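TssK (Serratia sp. FS14, PDB 5Y0E) probably serves as a trimeric baseplate component of the bacterial type VI secretion system, linking the baseplate to the membrane-bound complex. Local coordinates at residues 41-46 with 68-73; 101-106 with 161-166; 349-354 with 433-438. All blocks are in the same frame, centred on the assembly; numbering follows the deposited sequence.

Contact 1: 41-46 with 68-73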
# COMPACT_ATOMS: atom_id res chain seq x y z
N CYS A 41 -14.81 7.42 1.89
CA CYS A 41 -14.38 8.40 0.90
C CYS A 41 -14.85 8.00 -0.49
O CYS A 41 -14.09 8.00 -1.45
CB CYS A 41 -12.86 8.60 0.93
SG CYS A 41 -12.18 9.00 2.54
N PHE A 42 -16.13 7.67 -0.57
CA PHE A 42 -16.73 7.07 -1.76
C PHE A 42 -17.11 8.08 -2.83
O PHE A 42 -17.41 7.66 -3.95
CB PHE A 42 -17.96 6.28 -1.36
CG PHE A 42 -18.99 7.08 -0.63
CD1 PHE A 42 -19.87 7.89 -1.30
CD2 PHE A 42 -19.07 7.02 0.74
CE1 PHE A 42 -20.79 8.62 -0.64
CE2 PHE A 42 -20.01 7.77 1.40
CZ PHE A 42 -20.87 8.56 0.71
N TRP A 43 -17.12 9.37 -2.51
CA TRP A 43 -17.48 10.42 -3.44
C TRP A 43 -16.24 11.01 -4.08
O TRP A 43 -15.15 10.95 -3.51
CB TRP A 43 -18.25 11.52 -2.72
CG TRP A 43 -17.45 12.18 -1.68
CD1 TRP A 43 -16.75 13.34 -1.80
CD2 TRP A 43 -17.22 11.71 -0.35
NE1 TRP A 43 -16.12 13.63 -0.62
CE2 TRP A 43 -16.40 12.65 0.28
CE3 TRP A 43 -17.64 10.59 0.36
CZ2 TRP A 43 -15.99 12.51 1.60
CZ3 TRP A 43 -17.24 10.44 1.65
CH2 TRP A 43 -16.42 11.40 2.27
N GLY A 44 -16.40 11.57 -5.25
CA GLY A 44 -15.34 12.30 -5.90
C GLY A 44 -15.40 12.07 -7.38
O GLY A 44 -16.33 11.47 -7.89
N PHE A 45 -14.37 12.52 -8.08
CA PHE A 45 -14.26 12.35 -9.52
C PHE A 45 -13.38 11.17 -9.86
O PHE A 45 -12.34 10.96 -9.24
CB PHE A 45 -13.67 13.59 -10.20
CG PHE A 45 -14.59 14.74 -10.21
CD1 PHE A 45 -15.56 14.85 -11.17
CD2 PHE A 45 -14.51 15.70 -9.23
CE1 PHE A 45 -16.43 15.89 -11.16
CE2 PHE A 45 -15.38 16.74 -9.22
CZ PHE A 45 -16.35 16.83 -10.19
N LEU A 46 -13.81 10.40 -10.84
CA LEU A 46 -12.95 9.50 -11.58
C LEU A 46 -12.27 10.21 -12.72
O LEU A 46 -11.12 9.92 -13.03
CB LEU A 46 -13.74 8.34 -12.15
CG LEU A 46 -14.17 7.32 -11.14
CD1 LEU A 46 -15.31 6.59 -11.75
CD2 LEU A 46 -13.01 6.41 -10.88
N ILE A 68 -18.92 10.23 -8.31
CA ILE A 68 -19.99 9.99 -7.36
C ILE A 68 -20.14 11.21 -6.46
O ILE A 68 -19.16 11.72 -5.92
CB ILE A 68 -19.71 8.73 -6.52
CG1 ILE A 68 -20.00 7.50 -7.36
CG2 ILE A 68 -20.59 8.70 -5.32
CD1 ILE A 68 -19.11 6.38 -7.06
N MET A 69 -21.36 11.66 -6.29
CA MET A 69 -21.65 12.80 -5.46
C MET A 69 -21.66 12.39 -4.00
O MET A 69 -21.77 11.22 -3.68
CB MET A 69 -22.99 13.41 -5.85
CG MET A 69 -23.01 13.91 -7.29
SD MET A 69 -21.87 15.27 -7.64
CE MET A 69 -22.54 16.52 -6.60
N PRO A 70 -21.53 13.35 -3.09
CA PRO A 70 -21.48 12.99 -1.67
C PRO A 70 -22.72 12.28 -1.19
O PRO A 70 -22.63 11.54 -0.20
CB PRO A 70 -21.30 14.34 -0.99
CG PRO A 70 -20.53 15.09 -1.95
CD PRO A 70 -21.02 14.70 -3.31
N ASP A 71 -23.85 12.47 -1.83
CA ASP A 71 -25.08 11.80 -1.42
C ASP A 71 -25.21 10.41 -2.01
O ASP A 71 -26.23 9.76 -1.78
CB ASP A 71 -26.29 12.64 -1.80
CG ASP A 71 -26.55 12.63 -3.27
OD1 ASP A 71 -25.63 12.33 -4.04
OD2 ASP A 71 -27.68 12.94 -3.65
N GLY A 72 -24.23 9.95 -2.77
CA GLY A 72 -24.20 8.60 -3.30
C GLY A 72 -24.51 8.50 -4.77
O GLY A 72 -24.45 7.41 -5.33
N THR A 73 -24.80 9.61 -5.42
CA THR A 73 -25.32 9.56 -6.77
C THR A 73 -24.20 9.47 -7.77
O THR A 73 -23.40 10.41 -7.87
CB THR A 73 -26.15 10.78 -7.03
OG1 THR A 73 -27.10 10.92 -5.99
CG2 THR A 73 -26.84 10.66 -8.36
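Ile68 O takes the N-H of Gly44 at 2.8 Å (Gly44 N to Ile68 O), and Ile68 N returns a bond of 2.9 Å to Gly44 O. With N-H...O angles of 156° and 163°, these two residues form one hydrogen-bonded antiparallel pair where strand 44-50 begins and strand 62-68 ends. Beyond the pair the contact turns aromatic. Phe42 brings the edge of its ring, not a face, to the turn: CE1 lies 3.5 Å from Pro70 O, and CD1 is 4.2 Å from Ile68 CG2. One face of that ring is occupied by its neighbour, Trp43 CE3 lying 3.6 Å above the ring centre. Trp43 CB rests 3.3 Å from Ile68 O. With CG between the backbone N and carbonyl carbon (chi1 63°), the indole of Trp43 places CD1 4.2 Å from Pro70 CG, the two side chains crossing at about a right angle. Met69 to Gly72 is a type I turn, overlapped by an Asx turn in which Asp71 OD1 accepts from Thr73 N. His38 of the second subunit bonds Phe42 O, so this loop also meets that subunit. Polar backbone atoms of the Gly44-Ile68 pair are thus matched, while the C-H edge of Phe42 faces a carbonyl oxygen, which would be weakly favourable.

Contact 2: 101-106 with 161-166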
# COMPACT_ATOMS: atom_id res chain seq x y z
N ALA A 101 -22.53 20.57 -8.37
CA ALA A 101 -23.52 20.25 -7.39
C ALA A 101 -24.78 19.60 -7.88
O ALA A 101 -25.09 19.61 -9.03
CB ALA A 101 -23.87 21.50 -6.63
N LEU A 102 -25.51 19.02 -6.96
CA LEU A 102 -26.74 18.33 -7.25
C LEU A 102 -27.61 18.47 -6.06
O LEU A 102 -27.14 18.41 -4.97
CB LEU A 102 -26.47 16.86 -7.49
CG LEU A 102 -27.71 16.06 -7.82
CD1 LEU A 102 -28.11 16.33 -9.25
CD2 LEU A 102 -27.49 14.58 -7.58
N PRO A 103 -28.89 18.66 -6.28
CA PRO A 103 -29.82 18.81 -5.17
C PRO A 103 -30.01 17.50 -4.48
O PRO A 103 -29.93 16.48 -5.08
CB PRO A 103 -31.10 19.19 -5.86
CG PRO A 103 -30.68 19.76 -7.14
CD PRO A 103 -29.52 18.95 -7.55
N THR A 104 -30.25 17.56 -3.19
CA THR A 104 -30.48 16.36 -2.42
C THR A 104 -31.91 15.87 -2.63
O THR A 104 -32.83 16.67 -2.82
CB THR A 104 -30.23 16.62 -0.95
OG1 THR A 104 -31.25 17.50 -0.47
CG2 THR A 104 -28.89 17.30 -0.75
N TYR A 105 -32.10 14.55 -2.60
CA TYR A 105 -33.44 13.99 -2.68
C TYR A 105 -34.22 14.31 -1.42
O TYR A 105 -33.77 14.02 -0.31
CB TYR A 105 -33.40 12.48 -2.88
CG TYR A 105 -34.79 11.90 -3.00
CD1 TYR A 105 -35.52 11.57 -1.87
CD2 TYR A 105 -35.39 11.73 -4.23
CE1 TYR A 105 -36.79 11.08 -1.96
CE2 TYR A 105 -36.66 11.24 -4.33
CZ TYR A 105 -37.35 10.91 -3.19
OH TYR A 105 -38.62 10.41 -3.28
N ARG A 106 -35.41 14.88 -1.58
CA ARG A 106 -36.31 15.06 -0.46
C ARG A 106 -37.72 14.68 -0.88
O ARG A 106 -38.18 15.09 -1.95
CB ARG A 106 -36.31 16.49 0.07
CG ARG A 106 -37.01 16.63 1.42
CD ARG A 106 -36.04 16.39 2.55
NE ARG A 106 -34.91 17.29 2.42
CZ ARG A 106 -34.79 18.45 3.06
NH1 ARG A 106 -35.74 18.85 3.91
NH2 ARG A 106 -33.73 19.22 2.86
N ALA A 161 -27.69 23.30 2.49
CA ALA A 161 -27.96 21.90 2.80
C ALA A 161 -28.87 21.21 1.81
O ALA A 161 -29.07 20.00 1.93
CB ALA A 161 -28.58 21.78 4.19
N GLU A 162 -29.44 21.92 0.85
CA GLU A 162 -30.25 21.25 -0.15
C GLU A 162 -29.42 20.77 -1.32
O GLU A 162 -29.98 20.34 -2.33
CB GLU A 162 -31.36 22.18 -0.65
CG GLU A 162 -32.20 22.82 0.46
CD GLU A 162 -32.62 21.85 1.55
OE1 GLU A 162 -32.59 22.24 2.74
OE2 GLU A 162 -32.99 20.69 1.25
N TRP A 163 -28.10 20.83 -1.21
CA TRP A 163 -27.23 20.37 -2.27
C TRP A 163 -26.10 19.57 -1.66
O TRP A 163 -25.72 19.80 -0.51
CB TRP A 163 -26.64 21.52 -3.07
CG TRP A 163 -27.62 22.44 -3.69
CD1 TRP A 163 -28.38 23.38 -3.06
CD2 TRP A 163 -27.95 22.53 -5.08
NE1 TRP A 163 -29.17 24.03 -3.97
CE2 TRP A 163 -28.92 23.53 -5.21
CE3 TRP A 163 -27.52 21.86 -6.21
CZ2 TRP A 163 -29.46 23.87 -6.44
CZ3 TRP A 163 -28.05 22.19 -7.41
CH2 TRP A 163 -29.01 23.19 -7.52
N THR A 164 -25.59 18.61 -2.42
CA THR A 164 -24.24 18.13 -2.21
C THR A 164 -23.42 18.56 -3.40
O THR A 164 -23.95 18.89 -4.46
CB THR A 164 -24.16 16.61 -2.04
OG1 THR A 164 -24.54 15.96 -3.26
CG2 THR A 164 -25.01 16.13 -0.91
N ALA A 165 -22.11 18.57 -3.22
CA ALA A 165 -21.27 19.12 -4.27
C ALA A 165 -19.87 18.55 -4.17
O ALA A 165 -19.41 18.17 -3.10
CB ALA A 165 -21.22 20.64 -4.19
N LEU A 166 -19.20 18.54 -5.31
CA LEU A 166 -17.79 18.19 -5.39
C LEU A 166 -17.03 19.40 -5.89
O LEU A 166 -17.47 20.07 -6.83
CB LEU A 166 -17.56 17.00 -6.33
CG LEU A 166 -18.30 15.69 -6.13
CD1 LEU A 166 -18.05 14.78 -7.30
CD2 LEU A 166 -17.87 15.03 -4.87
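An antiparallel strand pair within a mixed sheet is joined here: strand 96-103 runs beside strand 163-174, their short axes 4.6 Å apart at closest approach and their directions 163° apart. The register is fixed by Leu102 and Thr164, a hydrogen-bonded pair in which Leu102 N reaches Thr164 O at 2.9 Å and Thr164 N reaches Leu102 O at 3.0 Å. Ala101 with Ala165 and Pro103 with Trp163 flank it as non-hydrogen-bonded pairs. Past the proline, in the loop that follows strand 96-103, Thr104 N extends the pairing to Glu162 O at 2.9 Å.

The side chains meet in a CH-pi contact. Pro103 lies alongside Trp163, pointing the same way, and its CG sits over one face of the indole, 3.9 Å from the centroid of the six-membered ring and 23° off the ring normal. With Trp163 CG anti to the carbonyl carbon (chi1 -57°) and beside the backbone N, the indole lies alongside Pro103; Ala101 CB approaches Trp163 CE3 obliquely at 3.7 Å. The neighbouring pair, Ala101 and Ala165, brings its two CB atoms together on one face of the sheet. Elsewhere, Thr104 CG2 packs near Thr164 CG2. Glu162 OE2 is placed near Arg106 and Arg109, but its position in the model is uncertain, the approach to Arg106 being too short to trust. What remains firm is a pair of adjacent antiparallel strands in a mixed sheet, with a proline-tryptophan CH-pi contact where strand 96-103 runs out into a loop.

Contact 3: 349-354 with 433-438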
# COMPACT_ATOMS: atom_id res chain seq x y z
N VAL A 349 29.95 12.53 -14.49
CA VAL A 349 30.30 11.33 -15.21
C VAL A 349 31.49 10.58 -14.66
O VAL A 349 32.42 11.17 -14.20
CB VAL A 349 30.60 11.75 -16.66
CG1 VAL A 349 30.91 10.59 -17.57
CG2 VAL A 349 29.46 12.55 -17.22
N ARG A 350 31.42 9.26 -14.67
CA ARG A 350 32.52 8.39 -14.27
C ARG A 350 32.44 7.18 -15.15
O ARG A 350 31.38 6.76 -15.51
CB ARG A 350 32.44 7.99 -12.81
CG ARG A 350 32.16 6.52 -12.61
CD ARG A 350 32.92 5.92 -11.46
NE ARG A 350 33.81 4.85 -11.87
CZ ARG A 350 33.51 3.90 -12.73
NH1 ARG A 350 34.39 3.00 -13.04
NH2 ARG A 350 32.34 3.87 -13.29
N ALA A 351 33.57 6.63 -15.54
CA ALA A 351 33.58 5.46 -16.38
C ALA A 351 34.87 4.72 -16.21
O ALA A 351 35.80 5.22 -15.64
CB ALA A 351 33.41 5.85 -17.82
N ASP A 352 34.95 3.50 -16.72
CA ASP A 352 36.16 2.74 -16.58
C ASP A 352 37.08 2.91 -17.76
O ASP A 352 37.51 1.96 -18.35
CB ASP A 352 35.84 1.29 -16.35
CG ASP A 352 35.68 0.96 -14.91
OD1 ASP A 352 36.60 1.21 -14.16
OD2 ASP A 352 34.63 0.47 -14.49
N VAL A 353 37.39 4.14 -18.08
CA VAL A 353 38.31 4.43 -19.16
C VAL A 353 39.46 5.26 -18.61
O VAL A 353 39.48 5.59 -17.43
CB VAL A 353 37.60 5.16 -20.31
CG1 VAL A 353 36.31 4.47 -20.62
CG2 VAL A 353 37.35 6.59 -19.93
N ALA A 354 40.45 5.57 -19.44
CA ALA A 354 41.53 6.41 -18.98
C ALA A 354 41.08 7.86 -18.93
O ALA A 354 40.25 8.30 -19.72
CB ALA A 354 42.74 6.29 -19.91
N PRO A 433 32.94 1.40 -20.70
CA PRO A 433 32.62 0.45 -19.65
C PRO A 433 32.45 1.13 -18.31
O PRO A 433 33.21 2.02 -17.94
CB PRO A 433 33.83 -0.49 -19.64
CG PRO A 433 34.89 0.27 -20.31
CD PRO A 433 34.22 1.10 -21.34
N GLY A 434 31.45 0.68 -17.57
CA GLY A 434 31.25 1.15 -16.22
C GLY A 434 30.56 2.48 -16.10
O GLY A 434 30.43 2.99 -14.99
N LEU A 435 30.10 3.05 -17.20
CA LEU A 435 29.55 4.39 -17.20
C LEU A 435 28.53 4.57 -16.09
O LEU A 435 27.68 3.71 -15.87
CB LEU A 435 28.91 4.68 -18.54
CG LEU A 435 28.40 6.11 -18.62
CD1 LEU A 435 29.58 7.03 -18.65
CD2 LEU A 435 27.57 6.29 -19.85
N ASP A 436 28.65 5.68 -15.37
CA ASP A 436 27.62 6.12 -14.45
C ASP A 436 27.48 7.62 -14.65
O ASP A 436 28.48 8.32 -14.77
CB ASP A 436 27.96 5.81 -13.00
CG ASP A 436 26.91 6.31 -12.03
OD1 ASP A 436 25.74 5.90 -12.16
OD2 ASP A 436 27.23 7.13 -11.14
N MET A 437 26.25 8.10 -14.71
CA MET A 437 26.03 9.51 -14.96
C MET A 437 24.97 10.05 -14.03
O MET A 437 24.13 9.32 -13.52
CB MET A 437 25.64 9.79 -16.40
CG MET A 437 26.76 9.57 -17.36
SD MET A 437 26.36 9.97 -19.05
CE MET A 437 24.70 9.36 -19.14
N GLU A 438 25.07 11.34 -13.79
CA GLU A 438 24.05 12.10 -13.10
C GLU A 438 23.84 13.38 -13.89
O GLU A 438 24.78 13.93 -14.45
CB GLU A 438 24.46 12.42 -11.66
CG GLU A 438 24.70 11.21 -10.82
CD GLU A 438 24.98 11.53 -9.37
OE1 GLU A 438 25.06 12.71 -9.02
OE2 GLU A 438 25.12 10.59 -8.57
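This is an antiparallel strand pairing that continues as a loop-to-loop contact, at one end of the large antiparallel sheet in the C-terminal part of the chain. The strands concerned are 343-350 and 436-443, neighbours in that sheet, and the touching segments run 168° apart from end to end. Arg350 and Asp436 form the hydrogen-bonded pair: Asp436 N meets Arg350 O at 2.9 Å, and Arg350 N returns to Asp436 O at 3.1 Å. Beyond strand 343-350, Asp352 N gives Pro433 O the shortest of the backbone bonds, 2.6 Å with an N-H...O angle of 160°. Asp352 is also the centre of an inverse gamma turn, closed by a weak bond from Val353 N to Ala351 O.

Arg350 ties the loop ends together. Its chain bends at chi2 and chi3, and the guanidinium curls back toward Asp352: Arg350 NH1 lies 2.9 Å from Asp352 OD2 in a salt bridge within the segment, and NH2 makes a weak, bent bond to Gly434 O, which sits at the guanidinium edge near its plane. Asp436 directs its own carboxylate elsewhere, OD2 bonding to the hydroxyl of Tyr403.

Val349 and Met437 share the other face from Arg350 and Asp436. Val349 CG2 lies 4.0 Å from Met437 CG, the two chains side by side, whereas Leu435 approaches through CD1, 4.0 Å from Val349 CG1 and 4.1 Å from Ala351 CB. Val392 of the second subunit touches Asp352. Phe362 of helix 355-365 packs on Val349 and Met437, while helix 197-222 touches Asp436 through Gln219: an antiparallel sheet with helices packed against it.

How the contacts relate
Following the chain from the N terminus, the three contacts come in series, with no nesting or crossing: contact 1 closes a loop from 41-46 to 68-73, contact 2 one from 101-106 to 161-166, and contact 3 the longest, with 78 residues between 349-354 and 433-438. Contacts 1 and 2 adjoin, their centres 12 Å apart. Pro70 CG packs against Ala165 O, and Met69 CE against Thr164 O, each at 3.5 Å, joining the small three-stranded sheet to the mixed one. Contact 3 stands apart, its nearest atoms about 35 Å from contact 1; along the chain, helices 197-222 to 294-309 lie between contacts 2 and 3. Contacts 1 and 3 both touch the second subunit.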